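Local coordinates for carboxynorspermidine decarboxylase (Campylobacter jejuni subsp. jejuni 81116, PDB 3N29), which probably catalyses the pyridoxal-5'-phosphate-dependent decarboxylation of carboxynorspermidine to norspermidine, the polyamine bound here, at residues Gly69-Leu74 against Gln265-Pro270; Lys93-Ser98 against Glu108-Glu113; Gly198-Ala203 against Trp232-Gly237. All blocks are in the same frame, centred on the assembly; numbering follows the deposited sequence.

Contact 1 of 3, residues Gly69-Leu74 against Gln265-Pro270; sequences GAKVLL and QVYLEP. With PLP (pyridoxal-5'-phosphate), chain C.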
# COMPACT_ATOMS: atom_id res chain seq x y z
N GLY A 69 -7.91 17.37 -32.50
CA GLY A 69 -6.64 16.91 -33.08
C GLY A 69 -5.64 16.40 -32.02
O GLY A 69 -4.61 15.85 -32.39
N ALA A 70 -5.94 16.55 -30.71
CA ALA A 70 -4.99 16.07 -29.66
C ALA A 70 -4.95 14.57 -29.72
O ALA A 70 -5.99 13.95 -30.04
CB ALA A 70 -5.46 16.46 -28.28
N LYS A 71 -3.81 13.99 -29.34
CA LYS A 71 -3.67 12.53 -29.27
C LYS A 71 -3.81 12.10 -27.77
O LYS A 71 -3.12 12.65 -26.93
CB LYS A 71 -2.33 12.13 -29.82
CG LYS A 71 -2.22 12.22 -31.36
CD LYS A 71 -0.83 12.01 -31.85
CE LYS A 71 -0.42 10.59 -31.98
NZ LYS A 71 1.05 10.27 -32.23
N VAL A 72 -4.71 11.18 -27.47
CA VAL A 72 -5.00 10.85 -26.06
C VAL A 72 -4.29 9.56 -25.69
O VAL A 72 -4.33 8.53 -26.44
CB VAL A 72 -6.51 10.85 -25.79
CG1 VAL A 72 -6.88 10.61 -24.29
CG2 VAL A 72 -7.10 12.08 -26.23
N LEU A 73 -3.61 9.57 -24.55
CA LEU A 73 -2.89 8.42 -24.03
C LEU A 73 -3.46 7.97 -22.68
O LEU A 73 -4.00 8.79 -21.94
CB LEU A 73 -1.40 8.74 -23.81
CG LEU A 73 -0.63 9.38 -25.00
CD1 LEU A 73 0.72 9.96 -24.58
CD2 LEU A 73 -0.37 8.37 -26.09
N LEU A 74 -3.36 6.67 -22.39
CA LEU A 74 -3.75 6.15 -21.06
C LEU A 74 -2.51 6.32 -20.18
O LEU A 74 -1.47 5.71 -20.44
CB LEU A 74 -4.09 4.66 -21.14
CG LEU A 74 -4.12 3.83 -19.81
CD1 LEU A 74 -5.14 4.47 -18.91
CD2 LEU A 74 -4.37 2.29 -20.14
N GLN A 265 1.64 19.30 -32.09
CA GLN A 265 0.73 18.19 -31.84
C GLN A 265 0.59 18.19 -30.28
O GLN A 265 1.58 18.17 -29.55
CB GLN A 265 1.40 16.91 -32.31
CG GLN A 265 0.69 15.57 -31.92
CD GLN A 265 -0.70 15.58 -32.43
OE1 GLN A 265 -1.68 15.71 -31.68
NE2 GLN A 265 -0.82 15.49 -33.71
N VAL A 266 -0.64 18.21 -29.79
CA VAL A 266 -0.90 18.20 -28.36
C VAL A 266 -1.19 16.76 -27.97
O VAL A 266 -1.86 16.03 -28.72
CB VAL A 266 -2.16 19.05 -28.01
CG1 VAL A 266 -2.52 18.84 -26.57
CG2 VAL A 266 -1.90 20.57 -28.25
N TYR A 267 -0.70 16.36 -26.81
CA TYR A 267 -0.98 15.07 -26.19
C TYR A 267 -1.67 15.27 -24.87
O TYR A 267 -1.38 16.24 -24.13
CB TYR A 267 0.32 14.30 -25.96
CG TYR A 267 0.93 13.80 -27.21
CD1 TYR A 267 0.67 12.51 -27.66
CD2 TYR A 267 1.74 14.62 -28.00
CE1 TYR A 267 1.21 12.02 -28.80
CE2 TYR A 267 2.27 14.15 -29.20
CZ TYR A 267 1.99 12.86 -29.58
OH TYR A 267 2.49 12.33 -30.74
N LEU A 268 -2.64 14.40 -24.56
CA LEU A 268 -3.26 14.39 -23.22
C LEU A 268 -3.04 13.01 -22.62
O LEU A 268 -3.02 12.03 -23.36
CB LEU A 268 -4.74 14.69 -23.26
CG LEU A 268 -5.31 15.99 -23.86
CD1 LEU A 268 -6.79 15.90 -24.00
CD2 LEU A 268 -4.98 17.21 -23.01
N GLU A 269 -2.93 12.91 -21.29
CA GLU A 269 -2.58 11.62 -20.75
C GLU A 269 -3.35 11.40 -19.46
O GLU A 269 -2.75 11.23 -18.35
CB GLU A 269 -1.07 11.41 -20.69
CG GLU A 269 -0.32 12.50 -20.10
CD GLU A 269 1.22 12.28 -19.96
OE1 GLU A 269 1.70 12.70 -18.91
OE2 GLU A 269 1.91 11.67 -20.83
N PRO A 270 -4.67 11.28 -19.60
CA PRO A 270 -5.49 10.90 -18.49
C PRO A 270 -5.25 9.46 -18.01
O PRO A 270 -5.00 8.55 -18.82
CB PRO A 270 -6.86 10.99 -19.07
CG PRO A 270 -6.72 10.63 -20.45
CD PRO A 270 -5.48 11.36 -20.83
N1 PLP C . 0.87 12.10 -16.44
C2 PLP C . 1.73 12.16 -15.39
C2A PLP C . 3.15 12.64 -15.61
C3 PLP C . 1.27 11.73 -14.11
O3 PLP C . 2.14 11.78 -13.02
C4 PLP C . -0.04 11.26 -13.94
C4A PLP C . -0.50 10.77 -12.57
C5 PLP C . -0.92 11.26 -15.03
C6 PLP C . -0.42 11.68 -16.28
C5A PLP C . -2.35 10.78 -14.91
O4P PLP C . -3.04 11.46 -13.89
P PLP C . -4.58 11.22 -13.61
O1P PLP C . -4.75 9.73 -13.40
O2P PLP C . -5.36 11.67 -14.87
O3P PLP C . -4.98 12.07 -12.49
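Lys-71 and Tyr-267 are partners in a parallel strand pair, their side chains on the same face. Three backbone hydrogen bonds tie it: Lys-71 N to Val-266 O (2.9 Å), Leu-268 N to Lys-71 O (3.0 Å) and Leu-73 N to Leu-268 O (2.8 Å). They close the alpha/beta-barrel, joining its first strand, 71-75, to its last, 265-268.

A polar bond adds to these on one face of the sheet. The two side chains run side by side in the same direction, and a bend in the lysine (chi3 82°) takes Lys-71 NZ to 2.9 Å from Tyr-267 OH, which it donates to. The ammonium also forms a salt bridge with Glu-113.

Apolar contacts lie on both faces. Leu-73 CD1 reaches Tyr-267 CD1 at 4.0 Å, while on the face carrying Val-72 and Leu-268, the Val-72 and Pro-270 side chains cross at about a right angle, with Val-72 CG1 3.8 Å from Pro-270 CD.

Beyond the strand, Glu-269 OE1 approaches N1 of PLP at 2.7 Å. His-200 bonds to the same carboxylate oxygen, and Thr-96 and Asn-234 to OE2, so the group is fixed in rotation. A carboxylate held against the pyridine nitrogen is consistent with a protonated cofactor ring that withdraws electrons.

Contact 2 of 3, residues Lys93-Ser98 against Glu108-Glu113; sequences KGCTCS and EYMDKE
Met-110 points its thioether at Gly-94 and Cys-95. Its CG lies anti to the backbone N (chi1 -170°), and the chain stays extended as far as the sulfur, which places Met-110 SD 3.7 Å from Gly-94 CA. A turn at the last bond (chi3 -70°) then brings the methyl CE alongside the thiol as well. The two sulfurs, Cys-95 SG and Met-110 SD, are 3.8 Å apart in an apolar contact.

Lys-112 and Glu-113 converge on a single carbonyl, that of Lys-93. Lys-112 CB packs 3.5 Å from Lys-93 O, and the bent lysine chain carries its ammonium on to the carbonyls of Gly-89 and Leu-92. Glu-113 is extended beyond CG, and that carbon rests 3.3 Å from Lys-93 O. Its carboxylate continues past the contact, with OE1 engaged by Lys-71 and OE2 by His-115.

The backbones meet in one parallel bridge between Gly-94 and Glu-113. Glu-113 N donates to Lys-93 O at 3.1 Å, and Cys-95 N to Glu-113 O at 2.9 Å. Gly-94 CA comes within 3.2 Å of Glu-113 O in a CA-H...O contact, a close approach that the lack of a side chain permits.

Strand 94-97, helix 100-109 and strand 113-118 form one beta-alpha-beta unit of the barrel, and Met-110 and Lys-112 lie in the turn from helix to strand. Cys-95 also packs on Ala-106 of helix 100-109 and Met-85 of helix 85-91, where Met-110 meets Val-88. On its other edge, strand 94-97 pairs with strand 71-75 through backbone bonds to Leu-74.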
# COMPACT_ATOMS: atom_id res chain seq x y z
N LYS A 93 -4.39 6.38 -28.30
CA LYS A 93 -3.22 6.20 -29.14
C LYS A 93 -2.10 5.46 -28.51
O LYS A 93 -1.11 5.15 -29.18
CB LYS A 93 -2.68 7.57 -29.48
CG LYS A 93 -3.68 8.42 -30.25
CD LYS A 93 -3.94 7.80 -31.61
CE LYS A 93 -4.82 8.69 -32.46
NZ LYS A 93 -5.14 8.02 -33.80
N GLY A 94 -2.12 5.32 -27.19
CA GLY A 94 -1.00 4.63 -26.60
C GLY A 94 -1.05 4.85 -25.10
O GLY A 94 -2.15 5.12 -24.59
N CYS A 95 0.09 4.61 -24.44
CA CYS A 95 0.21 4.71 -22.97
C CYS A 95 1.33 5.66 -22.55
O CYS A 95 2.39 5.77 -23.23
CB CYS A 95 0.62 3.38 -22.41
SG CYS A 95 -0.65 2.15 -22.58
N THR A 96 1.09 6.34 -21.45
CA THR A 96 2.13 7.06 -20.76
C THR A 96 2.60 6.22 -19.58
O THR A 96 1.80 5.68 -18.78
CB THR A 96 1.64 8.40 -20.24
OG1 THR A 96 1.49 9.24 -21.36
CG2 THR A 96 2.74 9.04 -19.34
N CYS A 97 3.92 6.15 -19.47
CA CYS A 97 4.63 5.23 -18.61
C CYS A 97 5.67 5.93 -17.78
O CYS A 97 6.33 6.87 -18.22
CB CYS A 97 5.34 4.19 -19.49
SG CYS A 97 4.21 3.43 -20.66
N SER A 98 5.87 5.45 -16.57
CA SER A 98 6.78 6.10 -15.67
C SER A 98 8.22 5.54 -15.70
O SER A 98 9.12 5.94 -14.91
CB SER A 98 6.23 5.88 -14.26
OG SER A 98 6.35 4.49 -13.95
N GLU A 108 3.58 -4.99 -24.02
CA GLU A 108 2.97 -6.28 -24.05
C GLU A 108 1.47 -6.30 -24.26
O GLU A 108 1.00 -7.01 -25.09
CB GLU A 108 3.30 -7.05 -22.77
CG GLU A 108 2.43 -8.21 -22.51
CD GLU A 108 2.96 -9.17 -21.47
OE1 GLU A 108 3.76 -8.79 -20.66
OE2 GLU A 108 2.55 -10.32 -21.47
N TYR A 109 0.74 -5.63 -23.41
CA TYR A 109 -0.67 -5.42 -23.51
C TYR A 109 -1.42 -4.61 -24.54
O TYR A 109 -2.49 -4.93 -24.87
CB TYR A 109 -1.32 -5.37 -22.11
CG TYR A 109 -0.90 -6.52 -21.23
CD1 TYR A 109 -1.61 -7.68 -21.20
CD2 TYR A 109 0.20 -6.43 -20.45
CE1 TYR A 109 -1.23 -8.68 -20.41
CE2 TYR A 109 0.58 -7.44 -19.65
CZ TYR A 109 -0.13 -8.57 -19.63
OH TYR A 109 0.26 -9.57 -18.83
N MET A 110 -0.88 -3.44 -24.88
CA MET A 110 -1.42 -2.56 -25.89
C MET A 110 -0.71 -2.50 -27.25
O MET A 110 -1.33 -2.45 -28.27
CB MET A 110 -1.66 -1.15 -25.32
CG MET A 110 -2.46 -0.14 -26.20
SD MET A 110 -2.81 1.51 -25.66
CE MET A 110 -3.94 1.13 -24.44
N ASP A 111 0.60 -2.47 -27.21
CA ASP A 111 1.45 -2.38 -28.40
C ASP A 111 1.18 -1.19 -29.33
O ASP A 111 1.24 -1.30 -30.53
CB ASP A 111 1.55 -3.70 -29.16
CG ASP A 111 2.82 -3.80 -29.99
OD1 ASP A 111 3.67 -2.92 -29.94
OD2 ASP A 111 2.96 -4.79 -30.70
N LYS A 112 0.90 -0.06 -28.75
CA LYS A 112 0.68 1.18 -29.45
C LYS A 112 1.76 2.18 -29.03
O LYS A 112 2.82 1.76 -28.72
CB LYS A 112 -0.75 1.65 -29.41
CG LYS A 112 -1.71 0.65 -30.05
CD LYS A 112 -3.12 1.11 -30.12
CE LYS A 112 -3.27 2.39 -30.79
NZ LYS A 112 -4.62 2.63 -31.27
N GLU A 113 1.54 3.47 -29.14
CA GLU A 113 2.58 4.43 -28.78
C GLU A 113 2.94 4.34 -27.28
O GLU A 113 2.13 4.04 -26.47
CB GLU A 113 2.11 5.84 -29.03
CG GLU A 113 1.82 6.16 -30.45
CD GLU A 113 1.80 7.65 -30.75
OE1 GLU A 113 1.66 7.98 -31.91
OE2 GLU A 113 1.87 8.48 -29.86

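Contact 3 of 3, residues Gly198-Ala203 against Trp232-Gly237; sequences GLHFHA and WVNFGG. With PLP (pyridoxal-5'-phosphate), chain C.
The indole of Trp-232 lies flat against Gly-198: one face takes Gly-198 CA over its centre in a CH-pi contact, 3.5 Å from the centroid of the six-membered ring. The indole, which also stacks with the ring of His-135, reaches this place because its CG sits between the backbone N and the carbonyl carbon (chi1 49°). The His-202 imidazole has the PLP ring over one face, with His-202 CE1 3.5 Å from PLP C4. At its edge, in the plane of the ring, Gly-237 N donates to His-202 ND1 (2.8 Å), which fixes the rotation of the imidazole. The methyl C2A of PLP lies at the edge of the His-200 imidazole, near its plane. Beside this ring runs the Asn-234 amide, turned 52° from the imidazole plane, with Asn-234 CG 3.4 Å from His-200 CD2. Phe-201 carries Phe-235 CA over one face, while the two phenyl planes are nearly parallel (20°) but slid apart, their centroids separated by 5.4 Å.

Strands 198-200 and 232-234, joined by helix 209-223, are a beta-alpha-beta unit and neighbours in the barrel. Backbone pairing runs through to Phe-201 N and Asn-234 O (2.9 Å).

At the end of the strand, Asn-234 OD1 accepts from Gly-236 N at 2.9 Å, an Asx turn. The glycines that follow bring the main chain up to the cofactor. One water accepts from Ala-203 N and donates to Phe-235 O and Gly-237 O.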
# COMPACT_ATOMS: atom_id res chain seq x y z
N GLY A 198 9.78 18.22 -27.62
CA GLY A 198 8.56 18.49 -26.93
C GLY A 198 8.71 19.05 -25.53
O GLY A 198 9.75 18.89 -24.86
N LEU A 199 7.65 19.67 -25.08
CA LEU A 199 7.53 20.07 -23.67
C LEU A 199 6.35 19.40 -23.03
O LEU A 199 5.30 19.13 -23.71
CB LEU A 199 7.38 21.58 -23.58
CG LEU A 199 8.58 22.42 -24.02
CD1 LEU A 199 8.16 23.88 -24.02
CD2 LEU A 199 9.90 22.19 -23.12
N HIS A 200 6.50 19.10 -21.74
CA HIS A 200 5.52 18.34 -21.00
C HIS A 200 5.20 19.06 -19.69
O HIS A 200 6.10 19.57 -19.05
CB HIS A 200 6.12 16.96 -20.71
CG HIS A 200 5.25 16.09 -19.87
ND1 HIS A 200 5.23 16.17 -18.50
CD2 HIS A 200 4.45 15.04 -20.20
CE1 HIS A 200 4.39 15.27 -18.01
NE2 HIS A 200 3.92 14.55 -19.02
N PHE A 201 3.94 19.17 -19.33
CA PHE A 201 3.55 19.46 -17.94
C PHE A 201 2.52 18.47 -17.41
O PHE A 201 1.76 17.87 -18.18
CB PHE A 201 3.13 20.92 -17.68
CG PHE A 201 1.85 21.33 -18.34
CD1 PHE A 201 0.62 21.09 -17.73
CD2 PHE A 201 1.89 21.95 -19.59
CE1 PHE A 201 -0.58 21.42 -18.39
CE2 PHE A 201 0.73 22.32 -20.27
CZ PHE A 201 -0.53 22.07 -19.67
N HIS A 202 2.49 18.34 -16.08
CA HIS A 202 1.42 17.68 -15.37
C HIS A 202 1.19 18.41 -14.07
O HIS A 202 2.04 18.44 -13.18
CB HIS A 202 1.65 16.15 -15.22
CG HIS A 202 0.65 15.47 -14.34
ND1 HIS A 202 -0.59 15.06 -14.78
CD2 HIS A 202 0.71 15.11 -13.02
CE1 HIS A 202 -1.25 14.50 -13.78
NE2 HIS A 202 -0.48 14.51 -12.70
N ALA A 203 0.03 19.04 -13.99
CA ALA A 203 -0.24 20.07 -13.02
C ALA A 203 -1.63 19.96 -12.40
O ALA A 203 -2.02 20.86 -11.66
CB ALA A 203 -0.05 21.45 -13.69
N TRP A 232 5.75 18.93 -30.43
CA TRP A 232 4.61 18.54 -29.58
C TRP A 232 4.70 19.12 -28.19
O TRP A 232 5.78 19.47 -27.70
CB TRP A 232 4.51 17.03 -29.46
CG TRP A 232 5.80 16.31 -29.10
CD1 TRP A 232 6.71 15.79 -29.96
CD2 TRP A 232 6.23 15.94 -27.78
NE1 TRP A 232 7.70 15.14 -29.27
CE2 TRP A 232 7.42 15.23 -27.92
CE3 TRP A 232 5.70 16.14 -26.51
CZ2 TRP A 232 8.12 14.75 -26.85
CZ3 TRP A 232 6.40 15.69 -25.41
CH2 TRP A 232 7.60 14.98 -25.59
N VAL A 233 3.53 19.18 -27.56
CA VAL A 233 3.38 19.53 -26.18
C VAL A 233 2.40 18.53 -25.54
O VAL A 233 1.38 18.20 -26.14
CB VAL A 233 2.87 20.98 -26.08
CG1 VAL A 233 2.56 21.37 -24.61
CG2 VAL A 233 3.93 21.95 -26.59
N ASN A 234 2.70 18.08 -24.32
CA ASN A 234 1.91 17.12 -23.58
C ASN A 234 1.36 17.81 -22.32
O ASN A 234 2.15 18.32 -21.50
CB ASN A 234 2.84 15.96 -23.23
CG ASN A 234 2.10 14.76 -22.64
OD1 ASN A 234 1.23 14.91 -21.80
ND2 ASN A 234 2.48 13.58 -23.06
N PHE A 235 0.04 17.88 -22.20
CA PHE A 235 -0.63 18.65 -21.13
C PHE A 235 -0.89 17.75 -19.90
O PHE A 235 -1.67 18.10 -19.01
CB PHE A 235 -2.02 19.05 -21.60
CG PHE A 235 -2.05 20.10 -22.68
CD1 PHE A 235 -0.89 20.69 -23.17
CD2 PHE A 235 -3.28 20.55 -23.12
CE1 PHE A 235 -0.95 21.66 -24.14
CE2 PHE A 235 -3.35 21.55 -24.10
CZ PHE A 235 -2.17 22.09 -24.58
N GLY A 236 -0.30 16.59 -19.93
CA GLY A 236 -0.36 15.66 -18.78
C GLY A 236 -1.78 15.18 -18.46
O GLY A 236 -2.66 15.10 -19.35
N GLY A 237 -1.98 14.77 -17.21
CA GLY A 237 -3.22 14.16 -16.85
C GLY A 237 -3.95 15.04 -15.86
O GLY A 237 -3.67 16.24 -15.75
N1 PLP C . 0.87 12.10 -16.44
C2 PLP C . 1.73 12.16 -15.39
C2A PLP C . 3.15 12.64 -15.61
C3 PLP C . 1.27 11.73 -14.11
O3 PLP C . 2.14 11.78 -13.02
C4 PLP C . -0.04 11.26 -13.94
C4A PLP C . -0.50 10.77 -12.57
C5 PLP C . -0.92 11.26 -15.03
C6 PLP C . -0.42 11.68 -16.28
C5A PLP C . -2.35 10.78 -14.91
O4P PLP C . -3.04 11.46 -13.89
P PLP C . -4.58 11.22 -13.61
O1P PLP C . -4.75 9.73 -13.40
O2P PLP C . -5.36 11.67 -14.87
O3P PLP C . -4.98 12.07 -12.49
O HOH W 1 -1.97 18.34 -16.25

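All three contacts belong to the eight-stranded parallel barrel. Contact 1 joins its first and last strands, so contacts 2 and 3 both fall within the chain span it closes, contact 2 first and contact 3 after it. Contact 2 adjoins contact 1 through neighbouring strands 71-75 and 94-97, their centres about 12 Å apart. Contact 3 adjoins it from the other side, through strands 232-234 and 265-268, at about 9 Å between centres. Contacts 2 and 3 do not touch, and their centres are about 17 Å apart. Contacts 1 and 3 both reach PLP, so the seam of the barrel and the adjacent strand pair together supply part of the cofactor pocket.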